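Local coordinates for protein carbonic anhydrase (PDB 6Y04) that probably catalyses the reversible hydration of carbon dioxide to hydrogencarbonate, as a zinc-dependent carbonic anhydrase of the beta class, at residues Cys37-Leu42 with Met94-Cys99; Ser78-Ile83 with Asn154-Lys159; Gly100-Ser105 with Asp135-Pro140; Asn146-Val151 with Ile161-Leu166. One frame throughout, in Å; residues are numbered along the deposited sequence.

Contact 1 holds the zinc site, with C37, H96 and C99 on the metal. Contact 3 lies next to it, with centres 12 Å apart. The two touch where C99 SG meets F137 CZ at 3.7 Å. Contact 4 reaches contact 1 through the sheet, since strands 90-96 and 163-168 are neighbours. G95 N and L166 O, 2.9 Å apart, probably form a hydrogen bond there. Contact 2 is remote from the metal, its centre about 23 Å from that of contact 1. It joins contact 4 in one apolar layer, where I157 CD1 is 3.4 Å from V151 CG1. All four contacts reach the second subunit, contact 4 through L166.

Contact 1 of 4, residues Cys37-Leu42 with Met94-Cys99; sequences CMDTRL and MGHECC. With ZN (zinc ion), chain C.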
loop_
_atom_site.group_PDB
_atom_site.type_symbol
_atom_site.label_atom_id
_atom_site.label_comp_id
_atom_site.label_asym_id
_atom_site.label_seq_id
_atom_site.Cartn_x
_atom_site.Cartn_y
_atom_site.Cartn_z
ATOM N N CYS A 37 3.945 -4.372 4.343
ATOM C CA CYS A 37 4.692 -4.637 3.126
ATOM C C CYS A 37 3.771 -5.206 2.045
ATOM O O CYS A 37 2.702 -5.744 2.333
ATOM C CB CYS A 37 5.836 -5.610 3.382
ATOM S SG CYS A 37 6.880 -5.819 1.916
ATOM N N MET A 38 4.214 -5.095 0.791
ATOM C CA MET A 38 3.430 -5.578 -0.334
ATOM C C MET A 38 3.574 -7.095 -0.480
ATOM O O MET A 38 2.950 -7.681 -1.359
ATOM C CB MET A 38 3.883 -4.901 -1.630
ATOM C CG MET A 38 5.248 -5.363 -2.082
ATOM S SD MET A 38 5.792 -4.586 -3.609
ATOM C CE MET A 38 7.243 -5.572 -3.984
ATOM N N ASP A 39 4.388 -7.715 0.386
ATOM C CA ASP A 39 4.793 -9.112 0.274
ATOM C C ASP A 39 3.591 -10.008 -0.017
ATOM O O ASP A 39 2.550 -9.907 0.635
ATOM C CB ASP A 39 5.594 -9.562 1.503
ATOM C CG ASP A 39 6.320 -10.892 1.330
ATOM O OD1 ASP A 39 5.638 -11.929 1.272
ATOM O OD2 ASP A 39 7.568 -10.881 1.248
ATOM N N THR A 40 3.771 -10.910 -0.991
ATOM C CA THR A 40 2.710 -11.799 -1.448
ATOM C C THR A 40 2.128 -12.629 -0.298
ATOM O O THR A 40 0.960 -13.002 -0.344
ATOM C CB THR A 40 3.187 -12.701 -2.595
ATOM O OG1 THR A 40 2.001 -13.222 -3.193
ATOM C CG2 THR A 40 4.094 -13.831 -2.155
ATOM N N ARG A 41 2.946 -12.895 0.730
ATOM C CA ARG A 41 2.608 -13.823 1.800
ATOM C C ARG A 41 1.692 -13.172 2.839
ATOM O O ARG A 41 1.103 -13.878 3.661
ATOM C CB ARG A 41 3.889 -14.358 2.454
ATOM C CG ARG A 41 4.650 -15.352 1.585
ATOM C CD ARG A 41 6.037 -15.682 2.102
ATOM N NE ARG A 41 6.869 -14.494 2.070
ATOM C CZ ARG A 41 8.154 -14.455 2.398
ATOM N NH1 ARG A 41 8.768 -15.561 2.784
ATOM N NH2 ARG A 41 8.814 -13.308 2.339
ATOM N N LEU A 42 1.594 -11.829 2.808
ATOM C CA LEU A 42 0.810 -11.099 3.792
ATOM C C LEU A 42 -0.610 -10.861 3.284
ATOM O O LEU A 42 -1.486 -10.506 4.071
ATOM C CB LEU A 42 1.509 -9.787 4.152
ATOM C CG LEU A 42 2.930 -9.926 4.704
ATOM C CD1 LEU A 42 3.549 -8.554 4.966
ATOM C CD2 LEU A 42 2.947 -10.779 5.961
ATOM N N MET A 94 4.105 -2.103 10.525
ATOM C CA MET A 94 4.336 -3.530 10.693
ATOM C C MET A 94 5.232 -4.067 9.577
ATOM O O MET A 94 4.777 -4.284 8.450
ATOM C CB MET A 94 3.010 -4.292 10.721
ATOM C CG MET A 94 3.195 -5.781 10.866
ATOM S SD MET A 94 1.686 -6.624 11.328
ATOM C CE MET A 94 0.740 -6.434 9.819
ATOM N N GLY A 95 6.507 -4.288 9.928
ATOM C CA GLY A 95 7.472 -4.911 9.042
ATOM C C GLY A 95 7.443 -6.428 9.182
ATOM O O GLY A 95 6.663 -6.970 9.960
ATOM N N HIS A 96 8.297 -7.115 8.421
ATOM C CA HIS A 96 8.304 -8.566 8.466
ATOM C C HIS A 96 9.711 -9.102 8.235
ATOM O O HIS A 96 10.515 -8.478 7.547
ATOM C CB HIS A 96 7.291 -9.144 7.471
ATOM C CG HIS A 96 7.679 -8.966 6.039
ATOM N ND1 HIS A 96 8.142 -10.016 5.272
ATOM C CD2 HIS A 96 7.691 -7.876 5.235
ATOM C CE1 HIS A 96 8.410 -9.587 4.058
ATOM N NE2 HIS A 96 8.151 -8.278 4.008
ATOM N N GLU A 97 9.964 -10.278 8.824
ATOM C CA GLU A 97 11.198 -11.031 8.658
ATOM C C GLU A 97 11.257 -11.541 7.221
ATOM O O GLU A 97 10.217 -11.786 6.614
ATOM C CB GLU A 97 11.237 -12.190 9.659
ATOM C CG GLU A 97 10.588 -11.850 10.997
ATOM C CD GLU A 97 10.824 -12.800 12.160
ATOM O OE1 GLU A 97 11.898 -13.439 12.192
ATOM O OE2 GLU A 97 9.932 -12.888 13.042
ATOM N N CYS A 98 12.475 -11.681 6.684
ATOM C CA CYS A 98 12.709 -12.185 5.335
ATOM C C CYS A 98 12.134 -11.209 4.305
ATOM O O CYS A 98 11.583 -11.640 3.294
ATOM C CB CYS A 98 12.096 -13.571 5.121
ATOM S SG CYS A 98 12.549 -14.827 6.353
ATOM N N CYS A 99 12.263 -9.896 4.561
ATOM C CA CYS A 99 11.713 -8.886 3.670
ATOM C C CYS A 99 12.617 -8.823 2.440
ATOM O O CYS A 99 13.834 -8.965 2.572
ATOM C CB CYS A 99 11.648 -7.513 4.339
ATOM S SG CYS A 99 10.783 -6.257 3.354
HETATM ZN ZN ZN C . 8.773 -7.072 2.478
HETATM O O HOH W 1 9.240 -7.938 0.740
#
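D39, which lies against H96, has its OD1 gripped twice by R41. The backbone N of R41 reaches the anti lone pair of D39 OD1 at 2.9 Å, which makes an Asx turn. R41 NE meets D39 OD1 at 3.0 Å in an almost straight bond of 178°. R41 NH2 bridges to D39 OD2 at 2.9 Å. Both come on the syn side but tilted out of the carboxylate plane. R41 thus grips the D39 carboxylate side-on through NE and NH2, one to each oxygen, and this fixes the carboxylate's rotation. R41 NH2 also reaches C98 O in a weak bond of 3.4 Å.

This is the aspartate-arginine pair and zinc site of a beta-class carbonic anhydrase. H96 NE2 binds the zinc ion at 2.0 Å. C37 SG and C99 SG each lie 2.3 Å from the metal. A water takes the fourth place, so D39 is not a ligand here. D39 OD2 accepts a weak hydrogen bond from this water at 3.4 Å. A water-occupied fourth position, with the aspartate paired to arginine, is consistent with the active form known in the family.

The imidazole is boxed in. D39 OD2 comes within 3.2 Å of H96 CE1, with the carboxylate and ring planes 71° apart. L42 CD1 lies over one ring face and C99 CB over the opposite one. H96 CG sits between the backbone N and the carbonyl carbon (chi1 70°), which swings the ring toward 37-42. T40 OG1 and R41 O bond to A57 and R54 of the second subunit.

Contact 2 of 4, residues Ser78-Ile83 with Asn154-Lys159; sequences SLLVSI and NPLIPK
The backbones of 78-83 and 154-159 come closest at L80 and I157, whose CA atoms are 7.1 Å apart. The first segment is helical, with a wider pi-type turn at 81-83. The second is irregular and opens with a type I beta turn from N154 to I157. Helix 74-85 is the connection in a beta-alpha-beta crossover between parallel strands 57-61 and 90-96. The loop facing it leads from helix 140-152 into strand 163-168.

An Asx turn overlaps the beta turn. L156 N donates to N154 OD1 at 3.0 Å, in the carbonyl plane. N154 ND2 bonds to G71 O, so both ends of this amide are tied down.

The contact itself is apolar. L80 carries much of it. Its CG lies anti to the carbonyl carbon (chi1 -62°), which brings both methyls to L156. L80 CD2 lies 3.7 Å from L156 CB and also touches I157 CG1. L80 CD1 rests on L156 CD1 at 3.9 Å. L80 CD2 sits 3.6 Å from L156 O, a carbonyl that bonds to the hydroxyl of Y84.

On the helix, S78 O accepts from S82 N and S82 OG, which arrive from opposite faces of its plane. S78 packs on A62 and S82 on M38, both of the second subunit. I83 extends the apolar patch one turn on, and its CD1 lies 4.4 Å from both I157 CG1 and P158 CD.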
loop_
_atom_site.group_PDB
_atom_site.type_symbol
_atom_site.label_atom_id
_atom_site.label_comp_id
_atom_site.label_asym_id
_atom_site.label_seq_id
_atom_site.Cartn_x
_atom_site.Cartn_y
_atom_site.Cartn_z
ATOM N N SER A 78 -1.049 9.050 2.765
ATOM C CA SER A 78 -2.048 8.080 3.190
ATOM C C SER A 78 -2.344 8.225 4.680
ATOM O O SER A 78 -3.496 8.131 5.090
ATOM C CB SER A 78 -1.614 6.676 2.854
ATOM O OG SER A 78 -1.519 6.503 1.446
ATOM N N LEU A 79 -1.299 8.473 5.474
ATOM C CA LEU A 79 -1.458 8.643 6.910
ATOM C C LEU A 79 -2.164 9.960 7.239
ATOM O O LEU A 79 -2.978 10.002 8.161
ATOM C CB LEU A 79 -0.086 8.534 7.589
ATOM C CG LEU A 79 0.519 7.128 7.541
ATOM C CD1 LEU A 79 1.956 7.119 8.028
ATOM C CD2 LEU A 79 -0.336 6.136 8.320
ATOM N N LEU A 80 -1.865 11.019 6.470
ATOM C CA LEU A 80 -2.489 12.319 6.687
ATOM C C LEU A 80 -3.986 12.225 6.403
ATOM O O LEU A 80 -4.801 12.736 7.172
ATOM C CB LEU A 80 -1.826 13.388 5.806
ATOM C CG LEU A 80 -0.344 13.645 6.077
ATOM C CD1 LEU A 80 0.265 14.571 5.025
ATOM C CD2 LEU A 80 -0.127 14.209 7.473
ATOM N N VAL A 81 -4.330 11.557 5.299
ATOM C CA VAL A 81 -5.719 11.354 4.928
ATOM C C VAL A 81 -6.406 10.514 6.003
ATOM O O VAL A 81 -7.524 10.824 6.413
ATOM C CB VAL A 81 -5.845 10.717 3.529
ATOM C CG1 VAL A 81 -7.289 10.389 3.190
ATOM C CG2 VAL A 81 -5.243 11.615 2.455
ATOM N N SER A 82 -5.726 9.456 6.461
ATOM C CA SER A 82 -6.295 8.582 7.474
ATOM C C SER A 82 -6.665 9.389 8.717
ATOM O O SER A 82 -7.769 9.243 9.247
ATOM C CB SER A 82 -5.357 7.451 7.817
ATOM O OG SER A 82 -5.240 6.550 6.727
ATOM N N ILE A 83 -5.736 10.247 9.170
ATOM C CA ILE A 83 -5.910 10.937 10.442
ATOM C C ILE A 83 -6.956 12.040 10.294
ATOM O O ILE A 83 -7.922 12.091 11.054
ATOM C CB ILE A 83 -4.574 11.494 10.977
ATOM C CG1 ILE A 83 -3.560 10.388 11.263
ATOM C CG2 ILE A 83 -4.801 12.375 12.201
ATOM C CD1 ILE A 83 -2.135 10.895 11.326
ATOM N N ASN A 154 7.582 13.742 11.800
ATOM C CA ASN A 154 6.915 14.418 10.699
ATOM C C ASN A 154 6.095 15.574 11.269
ATOM O O ASN A 154 5.236 15.366 12.125
ATOM C CB ASN A 154 6.086 13.466 9.828
ATOM C CG ASN A 154 5.645 14.088 8.517
ATOM O OD1 ASN A 154 4.980 15.116 8.509
ATOM N ND2 ASN A 154 5.998 13.475 7.401
ATOM N N PRO A 155 6.344 16.823 10.813
ATOM C CA PRO A 155 5.683 18.002 11.375
ATOM C C PRO A 155 4.192 18.092 11.056
ATOM O O PRO A 155 3.470 18.882 11.657
ATOM C CB PRO A 155 6.439 19.178 10.733
ATOM C CG PRO A 155 6.993 18.620 9.439
ATOM C CD PRO A 155 7.282 17.162 9.730
ATOM N N LEU A 156 3.733 17.269 10.108
ATOM C CA LEU A 156 2.339 17.301 9.701
ATOM C C LEU A 156 1.523 16.315 10.539
ATOM O O LEU A 156 0.304 16.264 10.406
ATOM C CB LEU A 156 2.233 16.971 8.210
ATOM C CG LEU A 156 2.875 17.953 7.229
ATOM C CD1 LEU A 156 2.315 17.748 5.834
ATOM C CD2 LEU A 156 2.682 19.397 7.666
ATOM N N ILE A 157 2.194 15.538 11.398
ATOM C CA ILE A 157 1.524 14.485 12.145
ATOM C C ILE A 157 1.444 14.867 13.622
ATOM O O ILE A 157 2.467 15.102 14.267
ATOM C CB ILE A 157 2.172 13.109 11.879
ATOM C CG1 ILE A 157 1.783 12.609 10.487
ATOM C CG2 ILE A 157 1.792 12.097 12.951
ATOM C CD1 ILE A 157 2.485 11.361 10.060
ATOM N N PRO A 158 0.219 14.930 14.200
ATOM C CA PRO A 158 0.019 15.428 15.564
ATOM C C PRO A 158 0.764 14.568 16.580
ATOM O O PRO A 158 0.973 13.383 16.346
ATOM C CB PRO A 158 -1.492 15.288 15.802
ATOM C CG PRO A 158 -2.094 15.186 14.424
ATOM C CD PRO A 158 -1.041 14.511 13.570
ATOM N N LYS A 159 1.137 15.180 17.709
ATOM C CA LYS A 159 1.897 14.520 18.760
ATOM C C LYS A 159 1.020 13.535 19.531
ATOM O O LYS A 159 1.534 12.626 20.182
ATOM C CB LYS A 159 2.532 15.567 19.680
ATOM C CG LYS A 159 3.514 16.507 18.989
ATOM C CD LYS A 159 4.669 15.780 18.318
ATOM C CE LYS A 159 5.778 16.692 17.838
ATOM N NZ LYS A 159 6.952 15.900 17.394
#

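Contact 3 of 4, residues Gly100-Ser105 with Asp135-Pro140; sequences GMTHAS and DDFKDP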
loop_
_atom_site.group_PDB
_atom_site.type_symbol
_atom_site.label_atom_id
_atom_site.label_comp_id
_atom_site.label_asym_id
_atom_site.label_seq_id
_atom_site.Cartn_x
_atom_site.Cartn_y
_atom_site.Cartn_z
ATOM N N GLY A 100 12.020 -8.642 1.252
ATOM C CA GLY A 100 12.743 -8.745 -0.011
ATOM C C GLY A 100 13.615 -7.521 -0.298
ATOM O O GLY A 100 14.354 -7.475 -1.286
ATOM N N MET A 101 13.522 -6.542 0.607
ATOM C CA MET A 101 14.070 -5.213 0.433
ATOM C C MET A 101 15.445 -5.140 1.085
ATOM O O MET A 101 16.231 -4.240 0.778
ATOM C CB MET A 101 13.138 -4.183 1.076
ATOM C CG MET A 101 11.983 -3.815 0.180
ATOM S SD MET A 101 12.548 -2.853 -1.250
ATOM C CE MET A 101 12.556 -1.195 -0.566
ATOM N N THR A 102 15.705 -6.097 1.987
ATOM C CA THR A 102 16.990 -6.265 2.648
ATOM C C THR A 102 18.076 -6.525 1.604
ATOM O O THR A 102 19.056 -5.782 1.537
ATOM C CB THR A 102 16.935 -7.393 3.690
ATOM O OG1 THR A 102 15.666 -7.393 4.345
ATOM C CG2 THR A 102 18.034 -7.300 4.724
ATOM N N HIS A 103 17.873 -7.574 0.789
ATOM C CA HIS A 103 18.835 -7.982 -0.225
ATOM C C HIS A 103 18.440 -7.452 -1.606
ATOM O O HIS A 103 18.729 -8.079 -2.623
ATOM C CB HIS A 103 19.088 -9.501 -0.185
ATOM C CG HIS A 103 17.856 -10.346 -0.162
ATOM N ND1 HIS A 103 17.422 -10.975 0.990
ATOM C CD2 HIS A 103 16.973 -10.684 -1.130
ATOM C CE1 HIS A 103 16.322 -11.660 0.734
ATOM N NE2 HIS A 103 16.024 -11.493 -0.562
ATOM N N ALA A 104 17.775 -6.293 -1.625
ATOM C CA ALA A 104 17.582 -5.516 -2.837
ATOM C C ALA A 104 18.467 -4.278 -2.754
ATOM O O ALA A 104 18.557 -3.630 -1.719
ATOM C CB ALA A 104 16.130 -5.142 -2.996
ATOM N N SER A 105 19.139 -3.968 -3.858
ATOM C CA SER A 105 20.065 -2.852 -3.907
ATOM C C SER A 105 19.929 -2.178 -5.265
ATOM O O SER A 105 19.294 -2.728 -6.159
ATOM C CB SER A 105 21.473 -3.324 -3.671
ATOM O OG SER A 105 21.913 -4.124 -4.752
ATOM N N ASP A 135 18.706 0.801 -0.639
ATOM C CA ASP A 135 20.020 0.651 -0.036
ATOM C C ASP A 135 19.966 0.978 1.454
ATOM O O ASP A 135 20.672 0.362 2.250
ATOM C CB ASP A 135 21.075 1.464 -0.787
ATOM C CG ASP A 135 21.352 0.933 -2.179
ATOM O OD1 ASP A 135 21.284 -0.300 -2.358
ATOM O OD2 ASP A 135 21.632 1.757 -3.070
ATOM N N ASP A 136 19.114 1.946 1.817
ATOM C CA ASP A 136 18.982 2.367 3.203
ATOM C C ASP A 136 18.233 1.308 4.013
ATOM O O ASP A 136 18.335 1.295 5.238
ATOM C CB ASP A 136 18.421 3.789 3.313
ATOM C CG ASP A 136 19.324 4.843 2.683
ATOM O OD1 ASP A 136 20.499 4.517 2.407
ATOM O OD2 ASP A 136 18.847 5.983 2.468
ATOM N N PHE A 137 17.502 0.423 3.322
ATOM C CA PHE A 137 16.832 -0.705 3.958
ATOM C C PHE A 137 17.862 -1.762 4.375
ATOM O O PHE A 137 18.216 -2.645 3.592
ATOM C CB PHE A 137 15.727 -1.271 3.059
ATOM C CG PHE A 137 14.738 -2.166 3.767
ATOM C CD1 PHE A 137 15.111 -3.420 4.241
ATOM C CD2 PHE A 137 13.421 -1.765 3.948
ATOM C CE1 PHE A 137 14.202 -4.240 4.895
ATOM C CE2 PHE A 137 12.508 -2.589 4.595
ATOM C CZ PHE A 137 12.900 -3.824 5.068
ATOM N N LYS A 138 18.319 -1.661 5.627
ATOM C CA LYS A 138 19.390 -2.493 6.150
ATOM C C LYS A 138 18.813 -3.802 6.680
ATOM O O LYS A 138 19.254 -4.879 6.290
ATOM C CB LYS A 138 20.135 -1.755 7.272
ATOM C CG LYS A 138 20.799 -0.438 6.884
ATOM C CD LYS A 138 21.916 -0.605 5.873
ATOM C CE LYS A 138 23.150 -1.249 6.473
ATOM N NZ LYS A 138 23.880 -2.078 5.485
ATOM N N ASP A 139 17.826 -3.682 7.575
ATOM C CA ASP A 139 17.298 -4.787 8.360
ATOM C C ASP A 139 15.834 -4.481 8.685
ATOM O O ASP A 139 15.492 -3.322 8.928
ATOM C CB ASP A 139 18.211 -5.072 9.563
ATOM C CG ASP A 139 17.505 -5.505 10.842
ATOM O OD1 ASP A 139 16.762 -6.505 10.805
ATOM O OD2 ASP A 139 17.716 -4.840 11.874
ATOM N N PRO A 140 14.919 -5.485 8.660
ATOM C CA PRO A 140 13.503 -5.256 8.966
ATOM C C PRO A 140 13.214 -4.544 10.290
ATOM O O PRO A 140 12.382 -3.637 10.321
ATOM C CB PRO A 140 12.894 -6.668 8.953
ATOM C CG PRO A 140 13.796 -7.451 8.021
ATOM C CD PRO A 140 15.178 -6.884 8.278
#
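The ring of F137 and the side chain of M101 make a CH-pi contact. M101 CB sits over the centre of one ring face, 3.6 Å from the centroid. The approach is only 7° off the ring normal. F137 CG points away from its own backbone N (chi1 -164°), and this slides the ring under the M101-T102 peptide. F137 CD1 lies 3.5 Å from T102 N. Beyond CB, the M101 chain bends twice. It packs on V81 of the second subunit, and its side chain comes within about 5 Å of the zinc ion.

No hydrogen bond joins the two segments directly. T102 supplies van der Waals contacts. T102 OG1 is 3.5 Å from F137 CE1 and also touches P140 CD. The hydroxyl has its polar partner in C99 O. T102 CG2 presses on K138 O at 3.1 Å.

Both segments end at a helix start. S105 is the N-cap of helix 106-115 and bonds through OG to S108 N. D139 is the N-cap of helix 140-152, and its OD2 accepts from D142 N. The contact therefore closes the base of the excursion formed by helices 106-115 and 120-134.

D135 also makes close polar-to-carbon approaches. D135 OD1 lies 3.2 Å from S105 CA and 3.3 Å from S105 CB. D135 OD2 is bonded to T106 OG1, which ties the carboxylate to the start of the facing helix.

Contact 4 of 4, residues Asn146-Val151 with Ile161-Leu166; sequences NSVRCV and IPIHGL
I163 and V148 bury the most surface here, and V151 comes next. I163 points from strand 163-168 at helix 140-152. The axes of helix 146-151 and strand 163-166 run almost antiparallel, at 168°, and approach to 8.3 Å. This is a helix packed on the sheet of an alpha/beta fold.

V148 lies along the strand, its two methyls meeting successive residues. V148 CG1, anti to the backbone N (chi1 172°), touches I163 CG2 at 3.8 Å and I163 O at 3.5 Å. V148 CG2 reaches further along the strand, to H164 O at 3.6 Å. V148 CG2 also rests on G165 CA at 3.8 Å, where the lack of a side chain brings the backbone close.

V151 lies one turn along the helix. V151 CG1 meets I163 CD1 at 3.7 Å. V151 also packs on I93 and L79, so it links this contact to the neighbouring strand 90-96 and helix 74-85. H164 points to the other side of the sheet, where it bonds to E90 and stacks on F92.

No hydrogen bonds cross the contact. The strand spends its backbone polar groups on its neighbours, as in G165 with I178. Close apolar packing therefore holds helix and strand together.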
loop_
_atom_site.group_PDB
_atom_site.type_symbol
_atom_site.label_atom_id
_atom_site.label_comp_id
_atom_site.label_asym_id
_atom_site.label_seq_id
_atom_site.Cartn_x
_atom_site.Cartn_y
_atom_site.Cartn_z
ATOM N N ASN A 146 13.163 2.908 12.575
ATOM C CA ASN A 146 13.472 4.131 11.845
ATOM C C ASN A 146 12.200 4.723 11.231
ATOM O O ASN A 146 12.028 5.941 11.186
ATOM C CB ASN A 146 14.580 3.878 10.819
ATOM C CG ASN A 146 15.175 5.150 10.241
ATOM O OD1 ASN A 146 16.149 5.676 10.773
ATOM N ND2 ASN A 146 14.603 5.653 9.155
ATOM N N SER A 147 11.303 3.852 10.764
ATOM C CA SER A 147 10.060 4.287 10.153
ATOM C C SER A 147 9.162 4.926 11.203
ATOM O O SER A 147 8.582 5.979 10.959
ATOM C CB SER A 147 9.373 3.149 9.462
ATOM O OG SER A 147 10.010 2.884 8.232
ATOM N N VAL A 148 9.081 4.285 12.374
ATOM C CA VAL A 148 8.308 4.820 13.485
ATOM C C VAL A 148 8.867 6.185 13.883
ATOM O O VAL A 148 8.111 7.070 14.270
ATOM C CB VAL A 148 8.254 3.833 14.669
ATOM C CG1 VAL A 148 7.621 4.450 15.905
ATOM C CG2 VAL A 148 7.520 2.564 14.283
ATOM N N ARG A 149 10.186 6.361 13.755
ATOM C CA ARG A 149 10.810 7.628 14.107
ATOM C C ARG A 149 10.429 8.703 13.091
ATOM O O ARG A 149 10.094 9.817 13.478
ATOM C CB ARG A 149 12.327 7.480 14.254
ATOM C CG ARG A 149 12.986 8.655 14.961
ATOM C CD ARG A 149 14.486 8.750 14.724
ATOM N NE ARG A 149 14.864 8.181 13.433
ATOM C CZ ARG A 149 15.295 8.866 12.373
ATOM N NH1 ARG A 149 15.461 10.180 12.435
ATOM N NH2 ARG A 149 15.593 8.224 11.257
ATOM N N CYS A 150 10.470 8.359 11.798
ATOM C CA CYS A 150 10.261 9.338 10.738
ATOM C C CYS A 150 8.810 9.815 10.694
ATOM O O CYS A 150 8.553 10.963 10.346
ATOM C CB CYS A 150 10.708 8.825 9.372
ATOM S SG CYS A 150 12.514 8.806 9.184
ATOM N N VAL A 151 7.868 8.936 11.041
ATOM C CA VAL A 151 6.476 9.340 11.133
ATOM C C VAL A 151 6.315 10.278 12.330
ATOM O O VAL A 151 5.676 11.322 12.220
ATOM C CB VAL A 151 5.519 8.133 11.185
ATOM C CG1 VAL A 151 4.062 8.568 11.274
ATOM C CG2 VAL A 151 5.715 7.217 9.989
ATOM N N ILE A 161 -1.050 11.379 18.306
ATOM C CA ILE A 161 -1.357 10.169 17.557
ATOM C C ILE A 161 -0.242 9.155 17.820
ATOM O O ILE A 161 0.866 9.301 17.304
ATOM C CB ILE A 161 -1.517 10.463 16.044
ATOM C CG1 ILE A 161 -2.637 11.465 15.736
ATOM C CG2 ILE A 161 -1.633 9.178 15.227
ATOM C CD1 ILE A 161 -4.046 10.941 15.889
ATOM N N PRO A 162 -0.472 8.110 18.648
ATOM C CA PRO A 162 0.533 7.066 18.854
ATOM C C PRO A 162 0.977 6.359 17.571
ATOM O O PRO A 162 0.165 6.080 16.689
ATOM C CB PRO A 162 -0.146 6.073 19.811
ATOM C CG PRO A 162 -1.618 6.427 19.780
ATOM C CD PRO A 162 -1.681 7.900 19.456
ATOM N N ILE A 163 2.288 6.094 17.484
ATOM C CA ILE A 163 2.863 5.326 16.392
ATOM C C ILE A 163 3.584 4.104 16.954
ATOM O O ILE A 163 4.604 4.239 17.639
ATOM C CB ILE A 163 3.797 6.193 15.530
ATOM C CG1 ILE A 163 3.088 7.471 15.077
ATOM C CG2 ILE A 163 4.310 5.387 14.348
ATOM C CD1 ILE A 163 4.011 8.637 14.931
ATOM N N HIS A 164 3.039 2.921 16.627
ATOM C CA HIS A 164 3.548 1.644 17.103
ATOM C C HIS A 164 4.361 0.954 16.012
ATOM O O HIS A 164 4.179 1.206 14.826
ATOM C CB HIS A 164 2.406 0.728 17.569
ATOM C CG HIS A 164 1.340 1.426 18.337
ATOM N ND1 HIS A 164 1.447 1.669 19.681
ATOM C CD2 HIS A 164 0.148 1.929 17.954
ATOM C CE1 HIS A 164 0.366 2.297 20.098
ATOM N NE2 HIS A 164 -0.446 2.474 19.055
ATOM N N GLY A 165 5.243 0.054 16.448
ATOM C CA GLY A 165 6.038 -0.752 15.544
ATOM C C GLY A 165 5.847 -2.232 15.837
ATOM O O GLY A 165 5.987 -2.652 16.979
ATOM N N LEU A 166 5.506 -2.990 14.791
ATOM C CA LEU A 166 5.278 -4.419 14.910
ATOM C C LEU A 166 6.136 -5.156 13.889
ATOM O O LEU A 166 6.503 -4.607 12.849
ATOM C CB LEU A 166 3.798 -4.725 14.674
ATOM C CG LEU A 166 2.808 -3.987 15.576
ATOM C CD1 LEU A 166 1.380 -4.373 15.231
ATOM C CD2 LEU A 166 3.085 -4.255 17.048
#